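Local coordinates for acinetobacter secreted protease CpaA (Acinetobacter nosocomialis M2, PDB 6O38), which is a zinc metalloprotease secreted through the type II pathway, captured here in complex with its chaperone CpaB, and probably cleaves glycoproteins as related proteases do, at residues I121-W126 with S146-S151; S104-I109 with A127-L132; T141-S146 with G170-F175; P162-L167 with A204-P209. One frame throughout, in Å; residues are numbered along the deposited sequence.

Contact 1 of 4, residues I121-W126 with S146-S151; sequences IQDDKW and STASVS
Two neighbouring connections of a beta-sandwich domain meet here, the loop after strand 116-121 and the loop after strand 141-146. I121 and S146 form the last parallel bridge before the chains turn off. The carbonyl O of I121 takes the backbone N of T147 at 2.8 Å, a nearly straight bond with an N-H...O angle of 167°. T147 OG1 adds a weak bond to the same oxygen.

Further out, the carboxylate of D123 grips the second loop. Its OD1 accepts S149 N at 2.8 Å and S149 OG at 3.3 Å, both on the syn side and both tilted from the carboxylate plane. The hydroxyl lies between the backbone N and carbonyl carbon of its own residue (chi1 62°), which turns it back toward D123.

A148 CB touches both I121 CG2 and W126 CD1, at 4.2 Å from each. The W126 indole crosses V150 at about a right angle. V150 CG1 sits over one ring face, near the rim, 3.5 Å from W126 CZ2. S152 also touches W126, and L167 touches I121. The two loops run side by side as they lead from strands 116-121 and 141-146 to strands 129-131 and 152-154, a crossing between sheets that fits a beta-sandwich domain.

Contact 2 of 4, residues S104-I109 with A127-L132; sequences SNYELI and AQTIAL
The carbonyl O of A131 accepts the backbone N of I109 at 3.0 Å, with an N-H...O angle of 166°. L108 CD1 rests against the same oxygen. One step back, E107 bonds to both sides of I130. Its N donates to T129 O at 3.1 Å, and its O accepts A131 N at 3.1 Å. This is the parallel pattern, with one residue straddling its partner. Q128 N adds a bond to S104 O at 3.1 Å ahead of the strands.

On one side of the pair lie Y106, L108, T129 and A131. The tyrosine side chain slants across toward the neighbouring strand, with CG anti to the backbone N (chi1 -176°). This places its phenol end at A131, with CZ 3.8 Å from A131 CB. Y106 OH has a weak bond to D155, and T129 OG1 is bonded to D153.

On the other side I109 CG1 meets I130 CB at 4.1 Å, and V119 touches both residues. E107 is held from outside the pair by T101 and T102. At the loop end N105 and Q128 lie side by side, with N105 OD1 3.3 Å from Q128 CB. Strand 106-108 is the outermost in this chain of a small mixed sheet and pairs in parallel with strand 129-131, as fits a beta-sandwich domain.

Contact 3 of 4, residues T141-S146 with G170-F175; sequences TVQVVS and GSEYWF
Strands 141-146 and 172-175 are joined by backbone bonds in two antiparallel hydrogen-bonded pairs. V144 N donates to Y173 O at 2.6 Å, and Y173 N returns a bond to V144 O at 2.8 Å. V142 and F175 repeat the exchange, with V142 N to F175 O at 2.8 Å. Past the regular pairing, G170 N bonds to S146 O at 3.1 Å.

On the face bearing Q143, V145, E172 and W174, the carboxylate of E172 holds the indole. E172 OE2 accepts W174 NE1 at 2.9 Å through its anti lone pair, close to the ring plane. Q143 NE2 makes a bent, weak bond to that same oxygen. Q143 leaves the strand with CG opposite its backbone N (chi1 166°) and stays extended, which lays the chain across the indole. Q143 CB stands over the six-membered ring in a CH-pi contact, 3.6 Å from its centroid and 10° off the normal. The amide is turned 38° from the ring plane. T141 CG2 comes to the ring edge, 3.8 Å from W174 CE3.

The other face carries V142, V144, Y173 and F175. V144 CG2 meets the edge of the F175 ring at CD2. Both F175 and Y173 make edge-to-face contacts with F165. W184 touches V142 and F175, and L167 touches V144 and Y173. Strand 141-146 is flanked on its other side by the parallel strand 116-121, while strand 172-178 pairs antiparallel with strand 183-195 on its other side.

Contact 4 of 4, residues P162-L167 with A204-P209; sequences PSSFTL and AAVNSP
This contact lies at the junction between consecutive beta-sandwich regions, where the turn leading into strand 166-167 meets the loop before strand 210-215. The two touching parts run 103° apart, so they cross rather than pair.

P209 is wedged against the turn. Its CD lies 3.1 Å from the carbonyl O of S164, and S208 CA makes a CA-H...O contact to that same oxygen at 3.4 Å. S164 O is also the weak acceptor for T166 N within the turn. S164 and F165 are each the centre of an inverse gamma turn, and these two tight bends place the S164 carbonyl against S208 and P209.

F165 also meets P209. Its side chain crosses the proline at about a right angle, and F165 CD1 is 3.5 Å from P209 CG. CB of S163 lies 4.2 Å from P209 CB. The phenylalanine also makes edge-to-face contacts with Y173 and F175, so the proline sits beside an aromatic cluster. Y173 touches P209 as well.

At the edge of the contact T166 OG1 comes within 2.6 Å of the backbone O of N207. With chi1 at 49°, T166 OG1 is tucked over its own backbone and faces the loop.

The serine hydroxyls have partners beyond the two segments. S164 OG bonds to N231 and D234, and S163 OG to the backbone O of D232. Thus a proline set against a hydrophobic core, with polar groups around it, forms a buried joint between successive beta-sandwich regions.

Contact 4 is largely buried, whereas contacts 1 and 2 lie farther out and include several exposed residues. Contact 3 has no exposed residue. Contacts 1 and 3 share S146 and the strand that ends there; I121 N probably bonds to V145 O. Regular backbone ladders make contacts 2 and 3, parallel in one and antiparallel in the other. A carboxylate gripping a loop marks contact 1, and proline and aromatic packing marks contact 4. The interior joins them: I130 of contact 2 packs on V144 of contact 3 and L167 of contact 4, while I121 of contact 1 reaches both I130 and L167. Y173 OH probably bonds to T166 O, tying contact 3 to contact 4.

Contact 1 of 4, residues I121-W126 with S146-S151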
loop_
_atom_site.group_PDB
_atom_site.type_symbol
_atom_site.label_atom_id
_atom_site.label_comp_id
_atom_site.label_asym_id
_atom_site.label_seq_id
_atom_site.Cartn_x
_atom_site.Cartn_y
_atom_site.Cartn_z
ATOM N N ILE A 121 33.194 -4.393 3.081
ATOM C CA ILE A 121 34.072 -5.560 3.037
ATOM C C ILE A 121 34.991 -5.444 1.828
ATOM O O ILE A 121 34.528 -5.179 0.712
ATOM C CB ILE A 121 33.261 -6.865 2.984
ATOM C CG1 ILE A 121 32.425 -7.026 4.254
ATOM C CG2 ILE A 121 34.181 -8.060 2.791
ATOM C CD1 ILE A 121 31.623 -8.304 4.294
ATOM N N GLN A 122 36.289 -5.648 2.050
ATOM C CA GLN A 122 37.299 -5.560 1.005
ATOM C C GLN A 122 38.161 -6.817 0.992
ATOM O O GLN A 122 38.082 -7.670 1.881
ATOM C CB GLN A 122 38.203 -4.337 1.197
ATOM C CG GLN A 122 37.474 -3.050 1.485
ATOM C CD GLN A 122 38.416 -1.874 1.649
ATOM O OE1 GLN A 122 39.192 -1.815 2.605
ATOM N NE2 GLN A 122 38.357 -0.933 0.715
ATOM N N ASP A 123 38.997 -6.914 -0.049
ATOM C CA ASP A 123 39.942 -8.022 -0.159
ATOM C C ASP A 123 40.853 -8.086 1.060
ATOM O O ASP A 123 41.118 -9.172 1.593
ATOM C CB ASP A 123 40.765 -7.888 -1.441
ATOM C CG ASP A 123 40.044 -8.446 -2.656
ATOM O OD1 ASP A 123 39.077 -9.216 -2.465
ATOM O OD2 ASP A 123 40.439 -8.122 -3.794
ATOM N N ASP A 124 41.322 -6.928 1.530
ATOM C CA ASP A 124 42.249 -6.842 2.650
ATOM C C ASP A 124 41.548 -6.708 3.996
ATOM O O ASP A 124 42.205 -6.846 5.033
ATOM C CB ASP A 124 43.205 -5.659 2.444
ATOM C CG ASP A 124 42.469 -4.352 2.191
ATOM O OD1 ASP A 124 41.227 -4.386 2.061
ATOM O OD2 ASP A 124 43.131 -3.291 2.105
ATOM N N LYS A 125 40.239 -6.451 4.009
ATOM C CA LYS A 125 39.444 -6.392 5.240
ATOM C C LYS A 125 38.238 -7.308 5.047
ATOM O O LYS A 125 37.173 -6.864 4.605
ATOM C CB LYS A 125 39.024 -4.961 5.581
ATOM C CG LYS A 125 40.181 -3.982 5.682
ATOM C CD LYS A 125 39.708 -2.603 6.100
ATOM C CE LYS A 125 40.867 -1.740 6.553
ATOM N NZ LYS A 125 40.383 -0.446 7.094
ATOM N N TRP A 126 38.401 -8.584 5.393
ATOM C CA TRP A 126 37.444 -9.614 5.017
ATOM C C TRP A 126 37.221 -10.567 6.182
ATOM O O TRP A 126 38.081 -10.728 7.051
ATOM C CB TRP A 126 37.926 -10.387 3.778
ATOM C CG TRP A 126 37.039 -11.526 3.369
ATOM C CD1 TRP A 126 35.973 -11.474 2.519
ATOM C CD2 TRP A 126 37.143 -12.888 3.798
ATOM N NE1 TRP A 126 35.408 -12.721 2.391
ATOM C CE2 TRP A 126 36.108 -13.606 3.168
ATOM C CE3 TRP A 126 38.011 -13.570 4.656
ATOM C CZ2 TRP A 126 35.918 -14.972 3.368
ATOM C CZ3 TRP A 126 37.822 -14.926 4.853
ATOM C CH2 TRP A 126 36.785 -15.612 4.212
ATOM N N SER A 146 30.133 -4.975 -0.203
ATOM C CA SER A 146 31.377 -5.715 -0.363
ATOM C C SER A 146 31.977 -5.429 -1.731
ATOM O O SER A 146 31.264 -5.437 -2.739
ATOM C CB SER A 146 31.150 -7.221 -0.194
ATOM O OG SER A 146 32.327 -7.951 -0.501
ATOM N N THR A 147 33.284 -5.171 -1.756
ATOM C CA THR A 147 34.046 -5.076 -2.994
ATOM C C THR A 147 35.075 -6.192 -3.115
ATOM O O THR A 147 35.867 -6.194 -4.064
ATOM C CB THR A 147 34.739 -3.714 -3.097
ATOM O OG1 THR A 147 35.799 -3.638 -2.136
ATOM C CG2 THR A 147 33.746 -2.588 -2.845
ATOM N N ALA A 148 35.082 -7.135 -2.177
ATOM C CA ALA A 148 36.046 -8.222 -2.198
ATOM C C ALA A 148 35.717 -9.215 -3.309
ATOM O O ALA A 148 34.579 -9.324 -3.771
ATOM C CB ALA A 148 36.075 -8.939 -0.848
ATOM N N SER A 149 36.744 -9.951 -3.736
ATOM C CA SER A 149 36.580 -10.944 -4.789
ATOM C C SER A 149 36.184 -12.313 -4.256
ATOM O O SER A 149 35.650 -13.127 -5.019
ATOM C CB SER A 149 37.872 -11.070 -5.602
ATOM O OG SER A 149 38.943 -11.522 -4.791
ATOM N N VAL A 150 36.427 -12.586 -2.977
ATOM C CA VAL A 150 35.956 -13.803 -2.326
ATOM C C VAL A 150 34.700 -13.451 -1.540
ATOM O O VAL A 150 34.667 -12.438 -0.827
ATOM C CB VAL A 150 37.044 -14.415 -1.425
ATOM C CG1 VAL A 150 36.470 -14.863 -0.089
ATOM C CG2 VAL A 150 37.724 -15.577 -2.135
ATOM N N SER A 151 33.662 -14.267 -1.684
ATOM C CA SER A 151 32.359 -13.940 -1.130
ATOM C C SER A 151 32.304 -14.224 0.369
ATOM O O SER A 151 33.088 -15.005 0.916
ATOM C CB SER A 151 31.258 -14.719 -1.851
ATOM O OG SER A 151 31.329 -16.100 -1.548
#

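Contact 2 of 4, residues S104-I109 with A127-L132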
loop_
_atom_site.group_PDB
_atom_site.type_symbol
_atom_site.label_atom_id
_atom_site.label_comp_id
_atom_site.label_asym_id
_atom_site.label_seq_id
_atom_site.Cartn_x
_atom_site.Cartn_y
_atom_site.Cartn_z
ATOM N N SER A 104 39.342 -14.185 9.846
ATOM C CA SER A 104 38.850 -15.440 10.397
ATOM C C SER A 104 37.473 -15.770 9.821
ATOM O O SER A 104 37.002 -15.156 8.860
ATOM C CB SER A 104 38.823 -15.365 11.921
ATOM O OG SER A 104 37.756 -14.545 12.367
ATOM N N ASN A 105 36.809 -16.760 10.421
ATOM C CA ASN A 105 35.531 -17.253 9.926
ATOM C C ASN A 105 34.329 -16.508 10.487
ATOM O O ASN A 105 33.247 -16.574 9.893
ATOM C CB ASN A 105 35.385 -18.745 10.242
ATOM C CG ASN A 105 35.978 -19.631 9.165
ATOM O OD1 ASN A 105 35.863 -19.343 7.973
ATOM N ND2 ASN A 105 36.621 -20.718 9.579
ATOM N N TYR A 106 34.483 -15.807 11.608
ATOM C CA TYR A 106 33.361 -15.120 12.234
ATOM C C TYR A 106 33.873 -13.869 12.929
ATOM O O TYR A 106 34.851 -13.933 13.680
ATOM C CB TYR A 106 32.650 -16.039 13.235
ATOM C CG TYR A 106 31.414 -15.441 13.874
ATOM C CD1 TYR A 106 31.504 -14.686 15.036
ATOM C CD2 TYR A 106 30.157 -15.645 13.321
ATOM C CE1 TYR A 106 30.377 -14.142 15.625
ATOM C CE2 TYR A 106 29.026 -15.106 13.904
ATOM C CZ TYR A 106 29.141 -14.356 15.055
ATOM O OH TYR A 106 28.016 -13.818 15.637
ATOM N N GLU A 107 33.215 -12.741 12.675
ATOM C CA GLU A 107 33.606 -11.479 13.290
ATOM C C GLU A 107 32.369 -10.632 13.541
ATOM O O GLU A 107 31.584 -10.386 12.620
ATOM C CB GLU A 107 34.599 -10.716 12.408
ATOM C CG GLU A 107 35.036 -9.382 12.993
ATOM C CD GLU A 107 36.286 -8.838 12.333
ATOM O OE1 GLU A 107 36.867 -9.546 11.484
ATOM O OE2 GLU A 107 36.687 -7.702 12.663
ATOM N N LEU A 108 32.200 -10.193 14.785
ATOM C CA LEU A 108 31.157 -9.235 15.117
ATOM C C LEU A 108 31.588 -7.828 14.721
ATOM O O LEU A 108 32.722 -7.417 14.978
ATOM C CB LEU A 108 30.842 -9.281 16.611
ATOM C CG LEU A 108 29.706 -8.365 17.072
ATOM C CD1 LEU A 108 28.417 -8.681 16.332
ATOM C CD2 LEU A 108 29.507 -8.478 18.563
ATOM N N ILE A 109 30.676 -7.099 14.094
ATOM C CA ILE A 109 30.962 -5.753 13.586
ATOM C C ILE A 109 30.605 -4.756 14.678
ATOM O O ILE A 109 29.448 -4.739 15.131
ATOM C CB ILE A 109 30.181 -5.467 12.299
ATOM C CG1 ILE A 109 30.696 -6.339 11.154
ATOM C CG2 ILE A 109 30.279 -3.993 11.936
ATOM C CD1 ILE A 109 32.186 -6.216 10.914
ATOM N N ALA A 127 36.049 -11.202 6.181
ATOM C CA ALA A 127 35.713 -12.253 7.127
ATOM C C ALA A 127 34.678 -13.163 6.483
ATOM O O ALA A 127 33.840 -12.709 5.700
ATOM C CB ALA A 127 35.177 -11.685 8.447
ATOM N N GLN A 128 34.747 -14.455 6.817
ATOM C CA GLN A 128 33.829 -15.426 6.228
ATOM C C GLN A 128 32.380 -15.080 6.548
ATOM O O GLN A 128 31.517 -15.086 5.663
ATOM C CB GLN A 128 34.166 -16.834 6.723
ATOM C CG GLN A 128 33.257 -17.930 6.190
ATOM C CD GLN A 128 33.495 -18.222 4.721
ATOM O OE1 GLN A 128 34.595 -18.606 4.325
ATOM N NE2 GLN A 128 32.462 -18.044 3.904
ATOM N N THR A 129 32.096 -14.770 7.811
ATOM C CA THR A 129 30.749 -14.417 8.242
ATOM C C THR A 129 30.834 -13.213 9.164
ATOM O O THR A 129 31.533 -13.256 10.180
ATOM C CB THR A 129 30.066 -15.589 8.956
ATOM O OG1 THR A 129 30.091 -16.747 8.112
ATOM C CG2 THR A 129 28.624 -15.241 9.293
ATOM N N ILE A 130 30.128 -12.144 8.811
ATOM C CA ILE A 130 30.047 -10.953 9.645
ATOM C C ILE A 130 28.683 -10.933 10.316
ATOM O O ILE A 130 27.676 -11.364 9.743
ATOM C CB ILE A 130 30.292 -9.660 8.836
ATOM C CG1 ILE A 130 29.296 -9.547 7.682
ATOM C CG2 ILE A 130 31.721 -9.618 8.318
ATOM C CD1 ILE A 130 28.911 -8.121 7.350
ATOM N N ALA A 131 28.648 -10.437 11.548
ATOM C CA ALA A 131 27.432 -10.399 12.344
ATOM C C ALA A 131 27.127 -8.961 12.732
ATOM O O ALA A 131 28.006 -8.248 13.226
ATOM C CB ALA A 131 27.563 -11.270 13.595
ATOM N N LEU A 132 25.895 -8.537 12.489
ATOM C CA LEU A 132 25.487 -7.225 12.967
ATOM C C LEU A 132 25.145 -7.303 14.453
ATOM O O LEU A 132 24.520 -8.271 14.895
ATOM C CB LEU A 132 24.282 -6.713 12.182
ATOM C CG LEU A 132 24.482 -6.484 10.684
ATOM C CD1 LEU A 132 23.191 -6.006 10.040
ATOM C CD2 LEU A 132 25.606 -5.488 10.442
#

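Contact 3 of 4, residues T141-S146 with G170-F175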
loop_
_atom_site.group_PDB
_atom_site.type_symbol
_atom_site.label_atom_id
_atom_site.label_comp_id
_atom_site.label_asym_id
_atom_site.label_seq_id
_atom_site.Cartn_x
_atom_site.Cartn_y
_atom_site.Cartn_z
ATOM N N THR A 141 20.264 2.469 10.850
ATOM C CA THR A 141 20.293 1.964 9.485
ATOM C C THR A 141 21.739 1.698 9.091
ATOM O O THR A 141 22.611 2.545 9.310
ATOM C CB THR A 141 19.651 2.958 8.515
ATOM O OG1 THR A 141 18.298 3.209 8.914
ATOM C CG2 THR A 141 19.657 2.403 7.099
ATOM N N VAL A 142 21.991 0.523 8.521
ATOM C CA VAL A 142 23.332 0.110 8.133
ATOM C C VAL A 142 23.312 -0.326 6.675
ATOM O O VAL A 142 22.395 -1.032 6.241
ATOM C CB VAL A 142 23.851 -1.030 9.035
ATOM C CG1 VAL A 142 25.183 -1.557 8.528
ATOM C CG2 VAL A 142 23.978 -0.552 10.470
ATOM N N GLN A 143 24.325 0.097 5.923
ATOM C CA GLN A 143 24.521 -0.342 4.548
ATOM C C GLN A 143 25.670 -1.341 4.521
ATOM O O GLN A 143 26.809 -0.992 4.854
ATOM C CB GLN A 143 24.816 0.840 3.625
ATOM C CG GLN A 143 25.353 0.429 2.262
ATOM C CD GLN A 143 25.799 1.611 1.423
ATOM O OE1 GLN A 143 26.430 2.540 1.925
ATOM N NE2 GLN A 143 25.470 1.580 0.136
ATOM N N VAL A 144 25.373 -2.575 4.132
ATOM C CA VAL A 144 26.372 -3.632 4.036
ATOM C C VAL A 144 26.759 -3.780 2.572
ATOM O O VAL A 144 25.917 -4.110 1.727
ATOM C CB VAL A 144 25.848 -4.956 4.613
ATOM C CG1 VAL A 144 26.966 -5.982 4.684
ATOM C CG2 VAL A 144 25.239 -4.729 5.989
ATOM N N VAL A 145 28.031 -3.538 2.269
ATOM C CA VAL A 145 28.531 -3.525 0.899
ATOM C C VAL A 145 29.877 -4.236 0.874
ATOM O O VAL A 145 30.662 -4.136 1.823
ATOM C CB VAL A 145 28.641 -2.085 0.351
ATOM C CG1 VAL A 145 29.567 -1.244 1.219
ATOM C CG2 VAL A 145 29.106 -2.088 -1.100
ATOM N N SER A 146 30.133 -4.975 -0.203
ATOM C CA SER A 146 31.377 -5.715 -0.363
ATOM C C SER A 146 31.977 -5.429 -1.731
ATOM O O SER A 146 31.264 -5.437 -2.739
ATOM C CB SER A 146 31.150 -7.221 -0.194
ATOM O OG SER A 146 32.327 -7.951 -0.501
ATOM N N GLY A 170 29.989 -6.125 -5.439
ATOM C CA GLY A 170 28.831 -5.415 -5.947
ATOM C C GLY A 170 27.572 -5.580 -5.124
ATOM O O GLY A 170 26.582 -4.887 -5.397
ATOM N N SER A 171 27.568 -6.470 -4.135
ATOM C CA SER A 171 26.394 -6.657 -3.296
ATOM C C SER A 171 26.170 -5.438 -2.407
ATOM O O SER A 171 27.114 -4.765 -1.985
ATOM C CB SER A 171 26.543 -7.913 -2.439
ATOM O OG SER A 171 26.631 -9.073 -3.248
ATOM N N GLU A 172 24.899 -5.156 -2.124
ATOM C CA GLU A 172 24.536 -3.999 -1.313
ATOM C C GLU A 172 23.223 -4.286 -0.604
ATOM O O GLU A 172 22.190 -4.454 -1.258
ATOM C CB GLU A 172 24.425 -2.739 -2.175
ATOM C CG GLU A 172 24.021 -1.490 -1.410
ATOM C CD GLU A 172 24.194 -0.227 -2.233
ATOM O OE1 GLU A 172 24.716 -0.321 -3.364
ATOM O OE2 GLU A 172 23.810 0.858 -1.749
ATOM N N TYR A 173 23.265 -4.343 0.727
ATOM C CA TYR A 173 22.086 -4.579 1.550
ATOM C C TYR A 173 21.960 -3.468 2.580
ATOM O O TYR A 173 22.947 -3.106 3.230
ATOM C CB TYR A 173 22.158 -5.938 2.258
ATOM C CG TYR A 173 22.406 -7.114 1.340
ATOM C CD1 TYR A 173 21.696 -7.260 0.157
ATOM C CD2 TYR A 173 23.351 -8.080 1.661
ATOM C CE1 TYR A 173 21.920 -8.335 -0.683
ATOM C CE2 TYR A 173 23.582 -9.158 0.828
ATOM C CZ TYR A 173 22.864 -9.280 -0.342
ATOM O OH TYR A 173 23.093 -10.352 -1.173
ATOM N N TRP A 174 20.753 -2.932 2.728
ATOM C CA TRP A 174 20.447 -1.929 3.739
ATOM C C TRP A 174 19.516 -2.535 4.781
ATOM O O TRP A 174 18.469 -3.094 4.434
ATOM C CB TRP A 174 19.803 -0.689 3.114
ATOM C CG TRP A 174 20.732 0.125 2.261
ATOM C CD1 TRP A 174 21.234 -0.215 1.038
ATOM C CD2 TRP A 174 21.257 1.424 2.562
ATOM N NE1 TRP A 174 22.045 0.788 0.563
ATOM C CE2 TRP A 174 22.076 1.806 1.479
ATOM C CE3 TRP A 174 21.118 2.301 3.643
ATOM C CZ2 TRP A 174 22.750 3.025 1.446
ATOM C CZ3 TRP A 174 21.790 3.511 3.608
ATOM C CH2 TRP A 174 22.596 3.861 2.518
ATOM N N PHE A 175 19.896 -2.420 6.052
ATOM C CA PHE A 175 19.112 -2.938 7.162
ATOM C C PHE A 175 18.782 -1.816 8.136
ATOM O O PHE A 175 19.570 -0.886 8.324
ATOM C CB PHE A 175 19.856 -4.049 7.917
ATOM C CG PHE A 175 20.106 -5.283 7.100
ATOM C CD1 PHE A 175 19.149 -6.282 7.023
ATOM C CD2 PHE A 175 21.304 -5.453 6.428
ATOM C CE1 PHE A 175 19.380 -7.422 6.278
ATOM C CE2 PHE A 175 21.540 -6.591 5.684
ATOM C CZ PHE A 175 20.577 -7.576 5.609
#

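Contact 4 of 4, residues P162-L167 with A204-P209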
loop_
_atom_site.group_PDB
_atom_site.type_symbol
_atom_site.label_atom_id
_atom_site.label_comp_id
_atom_site.label_asym_id
_atom_site.label_seq_id
_atom_site.Cartn_x
_atom_site.Cartn_y
_atom_site.Cartn_z
ATOM N N PRO A 162 15.936 -15.577 7.580
ATOM C CA PRO A 162 17.243 -16.137 7.193
ATOM C C PRO A 162 17.397 -16.274 5.681
ATOM O O PRO A 162 17.534 -17.373 5.135
ATOM C CB PRO A 162 17.240 -17.492 7.912
ATOM C CG PRO A 162 15.805 -17.886 7.941
ATOM C CD PRO A 162 15.012 -16.612 8.079
ATOM N N SER A 163 17.375 -15.138 4.987
ATOM C CA SER A 163 17.488 -15.132 3.539
ATOM C C SER A 163 18.942 -15.346 3.116
ATOM O O SER A 163 19.850 -15.469 3.943
ATOM C CB SER A 163 16.932 -13.829 2.968
ATOM O OG SER A 163 15.580 -13.644 3.352
ATOM N N SER A 164 19.163 -15.390 1.801
ATOM C CA SER A 164 20.482 -15.678 1.236
ATOM C C SER A 164 21.321 -14.398 1.187
ATOM O O SER A 164 21.697 -13.895 0.127
ATOM C CB SER A 164 20.339 -16.299 -0.147
ATOM O OG SER A 164 19.516 -17.451 -0.108
ATOM N N PHE A 165 21.634 -13.882 2.375
ATOM C CA PHE A 165 22.399 -12.640 2.502
ATOM C C PHE A 165 23.888 -12.927 2.303
ATOM O O PHE A 165 24.713 -12.823 3.214
ATOM C CB PHE A 165 22.137 -11.979 3.849
ATOM C CG PHE A 165 20.762 -11.391 3.981
ATOM C CD1 PHE A 165 20.414 -10.245 3.288
ATOM C CD2 PHE A 165 19.819 -11.979 4.810
ATOM C CE1 PHE A 165 19.149 -9.702 3.406
ATOM C CE2 PHE A 165 18.554 -11.437 4.938
ATOM C CZ PHE A 165 18.218 -10.297 4.234
ATOM N N THR A 166 24.229 -13.295 1.073
ATOM C CA THR A 166 25.620 -13.483 0.693
ATOM C C THR A 166 26.159 -12.205 0.063
ATOM O O THR A 166 25.430 -11.456 -0.593
ATOM C CB THR A 166 25.771 -14.652 -0.284
ATOM O OG1 THR A 166 24.822 -14.518 -1.349
ATOM C CG2 THR A 166 25.536 -15.976 0.432
ATOM N N LEU A 167 27.451 -11.964 0.265
ATOM C CA LEU A 167 28.091 -10.715 -0.136
ATOM C C LEU A 167 29.219 -11.022 -1.111
ATOM O O LEU A 167 30.260 -11.559 -0.714
ATOM C CB LEU A 167 28.620 -9.963 1.085
ATOM C CG LEU A 167 27.572 -9.436 2.065
ATOM C CD1 LEU A 167 28.167 -9.283 3.454
ATOM C CD2 LEU A 167 27.012 -8.112 1.572
ATOM N N ALA A 204 18.524 -23.179 -11.222
ATOM C CA ALA A 204 18.709 -24.254 -10.253
ATOM C C ALA A 204 18.646 -23.733 -8.823
ATOM O O ALA A 204 18.010 -24.350 -7.961
ATOM C CB ALA A 204 20.036 -24.968 -10.509
ATOM N N ALA A 205 19.294 -22.602 -8.550
ATOM C CA ALA A 205 19.333 -22.061 -7.200
ATOM C C ALA A 205 19.525 -20.553 -7.266
ATOM O O ALA A 205 20.032 -20.014 -8.251
ATOM C CB ALA A 205 20.447 -22.706 -6.367
ATOM N N VAL A 206 19.111 -19.880 -6.195
ATOM C CA VAL A 206 19.289 -18.440 -6.082
ATOM C C VAL A 206 20.570 -18.153 -5.310
ATOM O O VAL A 206 21.067 -18.980 -4.540
ATOM C CB VAL A 206 18.075 -17.762 -5.413
ATOM C CG1 VAL A 206 16.840 -17.908 -6.287
ATOM C CG2 VAL A 206 17.833 -18.347 -4.032
ATOM N N ASN A 207 21.108 -16.952 -5.516
ATOM C CA ASN A 207 22.384 -16.553 -4.944
ATOM C C ASN A 207 22.288 -15.336 -4.035
ATOM O O ASN A 207 23.294 -14.968 -3.419
ATOM C CB ASN A 207 23.397 -16.264 -6.064
ATOM C CG ASN A 207 24.805 -16.690 -5.704
ATOM O OD1 ASN A 207 25.045 -17.243 -4.630
ATOM N ND2 ASN A 207 25.749 -16.440 -6.607
ATOM N N SER A 208 21.121 -14.711 -3.932
ATOM C CA SER A 208 20.963 -13.458 -3.205
ATOM C C SER A 208 19.503 -13.342 -2.788
ATOM O O SER A 208 18.649 -14.092 -3.279
ATOM C CB SER A 208 21.395 -12.260 -4.070
ATOM O OG SER A 208 20.439 -11.988 -5.080
ATOM N N PRO A 209 19.178 -12.418 -1.873
ATOM C CA PRO A 209 17.779 -12.310 -1.423
ATOM C C PRO A 209 16.828 -11.794 -2.488
ATOM O O PRO A 209 15.611 -11.941 -2.325
ATOM C CB PRO A 209 17.856 -11.337 -0.237
ATOM C CG PRO A 209 19.289 -11.299 0.152
ATOM C CD PRO A 209 20.062 -11.529 -1.099
#